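Side-chain contact in 2-dehydropantoate 2-reductase (Geobacter metallireducens, PDB 3HN2), which probably catalyses the NADPH-dependent reduction of ketopantoate to pantoic acid, the second step on the route to (R)-pantoate in pantothenate biosynthesis: residues A[187-191]-A[192-196]. Numbering follows the deposited sequence.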
ATOM      1  N   LEU A 187       6.925   2.305 -14.540  1.00 53.82           N
ATOM      2  CA  LEU A 187       5.997   2.485 -15.661  1.00 42.56           C
ATOM      3  C   LEU A 187       4.859   1.470 -15.633  1.00 40.79           C
ATOM      4  O   LEU A 187       3.758   1.762 -16.094  1.00 46.45           O
ATOM      5  CB  LEU A 187       6.743   2.416 -17.004  1.00 31.12           C
ATOM      6  CG  LEU A 187       6.989   3.685 -17.836  1.00 37.04           C
ATOM      7  CD1 LEU A 187       6.771   4.997 -17.069  1.00 11.10           C
ATOM      8  CD2 LEU A 187       8.384   3.667 -18.496  1.00 31.81           C
ATOM      9  N   VAL A 188       5.133   0.285 -15.086  1.00 42.88           N
ATOM     10  CA  VAL A 188       4.117  -0.744 -14.881  1.00 44.41           C
ATOM     11  C   VAL A 188       3.005  -0.249 -13.946  1.00 46.31           C
ATOM     12  O   VAL A 188       1.856  -0.659 -14.074  1.00 39.88           O
ATOM     13  CB  VAL A 188       4.733  -2.069 -14.364  1.00 44.24           C
ATOM     14  CG1 VAL A 188       3.644  -3.092 -13.970  1.00 54.82           C
ATOM     15  CG2 VAL A 188       5.625  -2.671 -15.419  1.00 26.27           C
ATOM     16  N   TRP A 189       3.352   0.655 -13.033  1.00 45.35           N
ATOM     17  CA  TRP A 189       2.364   1.253 -12.146  1.00 45.33           C
ATOM     18  C   TRP A 189       1.784   2.543 -12.717  1.00 47.04           C
ATOM     19  O   TRP A 189       0.559   2.763 -12.655  1.00 34.55           O
ATOM     20  CB  TRP A 189       2.955   1.525 -10.756  1.00 38.71           C
ATOM     21  CG  TRP A 189       1.885   1.833  -9.776  1.00 43.96           C
ATOM     22  CD1 TRP A 189       1.187   0.934  -9.011  1.00 32.31           C
ATOM     23  CD2 TRP A 189       1.339   3.125  -9.477  1.00 45.86           C
ATOM     24  NE1 TRP A 189       0.264   1.592  -8.241  1.00 22.24           N
ATOM     25  CE2 TRP A 189       0.320   2.933  -8.512  1.00 24.96           C
ATOM     26  CE3 TRP A 189       1.616   4.425  -9.926  1.00 22.40           C
ATOM     27  CZ2 TRP A 189      -0.420   3.994  -7.984  1.00 21.40           C
ATOM     28  CZ3 TRP A 189       0.871   5.490  -9.406  1.00 26.30           C
ATOM     29  CH2 TRP A 189      -0.137   5.262  -8.443  1.00 48.16           C
ATOM     30  N   ASN A 190       2.673   3.395 -13.238  1.00 29.97           N
ATOM     31  CA  ASN A 190       2.322   4.751 -13.669  1.00 27.07           C
ATOM     32  C   ASN A 190       1.412   4.806 -14.878  1.00 31.62           C
ATOM     33  O   ASN A 190       0.688   5.774 -15.059  1.00 44.90           O
ATOM     34  CB  ASN A 190       3.587   5.572 -13.979  1.00 44.66           C
ATOM     35  CG  ASN A 190       4.018   6.469 -12.826  1.00 53.90           C
ATOM     36  OD1 ASN A 190       3.531   6.348 -11.695  1.00 41.96           O
ATOM     37  ND2 ASN A 190       4.947   7.375 -13.111  1.00 64.40           N
ATOM     38  N   ILE A 191       1.464   3.785 -15.724  1.00 28.64           N
ATOM     39  CA  ILE A 191       0.670   3.810 -16.945  1.00 28.24           C
ATOM     40  C   ILE A 191      -0.822   3.493 -16.700  1.00 33.21           C
ATOM     41  O   ILE A 191      -1.653   4.345 -17.020  1.00 30.45           O
ATOM     42  CB  ILE A 191       1.350   3.055 -18.126  1.00 28.51           C
ATOM     43  CG1 ILE A 191       2.568   3.865 -18.610  1.00 40.41           C
ATOM     44  CG2 ILE A 191       0.376   2.833 -19.271  1.00 36.42           C
ATOM     45  CD1 ILE A 191       3.373   3.228 -19.731  1.00 25.98           C
ATOM     46  N   PRO A 192      -1.168   2.311 -16.111  1.00 34.29           N
ATOM     47  CA  PRO A 192      -2.604   2.097 -15.808  1.00 37.41           C
ATOM     48  C   PRO A 192      -3.205   3.134 -14.869  1.00 28.35           C
ATOM     49  O   PRO A 192      -4.284   3.636 -15.135  1.00 30.34           O
ATOM     50  CB  PRO A 192      -2.640   0.707 -15.154  1.00 30.04           C
ATOM     51  CG  PRO A 192      -1.235   0.454 -14.715  1.00 42.17           C
ATOM     52  CD  PRO A 192      -0.369   1.133 -15.721  1.00 31.60           C
ATOM     53  N   PHE A 193      -2.472   3.513 -13.833  1.00 41.58           N
ATOM     54  CA  PHE A 193      -3.043   4.338 -12.779  1.00 36.73           C
ATOM     55  C   PHE A 193      -2.992   5.844 -13.020  1.00 47.36           C
ATOM     56  O   PHE A 193      -4.022   6.500 -12.905  1.00 54.07           O
ATOM     57  CB  PHE A 193      -2.517   3.894 -11.419  1.00 35.34           C
ATOM     58  CG  PHE A 193      -2.939   2.496 -11.062  1.00 31.78           C
ATOM     59  CD1 PHE A 193      -2.065   1.428 -11.218  1.00 17.33           C
ATOM     60  CD2 PHE A 193      -4.241   2.239 -10.620  1.00 26.45           C
ATOM     61  CE1 PHE A 193      -2.461   0.125 -10.907  1.00 48.62           C
ATOM     62  CE2 PHE A 193      -4.644   0.938 -10.307  1.00 24.90           C
ATOM     63  CZ  PHE A 193      -3.759  -0.120 -10.452  1.00 33.16           C
ATOM     64  N   ASN A 194      -1.841   6.404 -13.393  1.00 44.23           N
ATOM     65  CA  ASN A 194      -1.848   7.811 -13.832  1.00 46.61           C
ATOM     66  C   ASN A 194      -2.631   8.036 -15.134  1.00 47.96           C
ATOM     67  O   ASN A 194      -3.063   9.154 -15.412  1.00 56.88           O
ATOM     68  CB  ASN A 194      -0.441   8.402 -13.929  1.00 52.91           C
ATOM     69  CG  ASN A 194       0.168   8.677 -12.574  1.00 54.84           C
ATOM     70  OD1 ASN A 194       0.413   7.758 -11.793  1.00 82.11           O
ATOM     71  ND2 ASN A 194       0.424   9.947 -12.288  1.00 41.21           N
ATOM     72  N   GLY A 195      -2.836   6.968 -15.905  1.00 47.20           N
ATOM     73  CA  GLY A 195      -3.686   7.007 -17.098  1.00 43.18           C
ATOM     74  C   GLY A 195      -5.189   6.995 -16.850  1.00 38.99           C
ATOM     75  O   GLY A 195      -5.887   7.939 -17.220  1.00 40.13           O
ATOM     76  N   LEU A 196      -5.680   5.923 -16.231  1.00 38.44           N
ATOM     77  CA  LEU A 196      -7.123   5.685 -16.046  1.00 35.99           C
ATOM     78  C   LEU A 196      -7.783   6.700 -15.131  1.00 33.96           C
ATOM     79  O   LEU A 196      -8.825   7.251 -15.465  1.00 40.41           O
ATOM     80  CB  LEU A 196      -7.369   4.273 -15.501  1.00 37.51           C
ATOM     81  CG  LEU A 196      -7.686   3.082 -16.418  1.00 46.24           C
ATOM     82  CD1 LEU A 196      -7.261   3.270 -17.869  1.00 42.04           C
ATOM     83  CD2 LEU A 196      -7.089   1.810 -15.837  1.00 40.49           C
TER
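Trp189 and Phe193 meet one turn apart on helix 179-200, which kinks at Pro192, whose nitrogen has no hydrogen for the preceding turn, so that the axes of 187-191 and 192-196 differ by 17°. Pro192 CD, in place of an N-H, lies 3.3 Å from Val188 O, and the weak bond from Phe193 N to Trp189 O (3.3 Å) resumes the helical pattern beyond it. Trp189 chi1 of -167° sets CG opposite the backbone N, which swings the indole to the helix flank, its end leaning toward the next turn, where one face meets Phe193. The five-membered ring and the phenyl form an offset stack, centroids 4.8 Å apart and planes 25° from parallel, while Phe193 CB sits over the six-membered ring in a CH-pi contact, 4.0 Å from its centroid. Trp189 NE1 donates a hydrogen bond to Thr249 OG1, and Phe127 meets the indole edge-to-face. A leucine in place of Trp189 would probably leave the Phe193 ring without its stacking partner and Thr249 without this bond. This i to i+4 aromatic pair on a proline-kinked helix belongs to the all-helical C-terminal domain of ketopantoate reductases, where Ile191 and Phe193 also pack against helix 211-229.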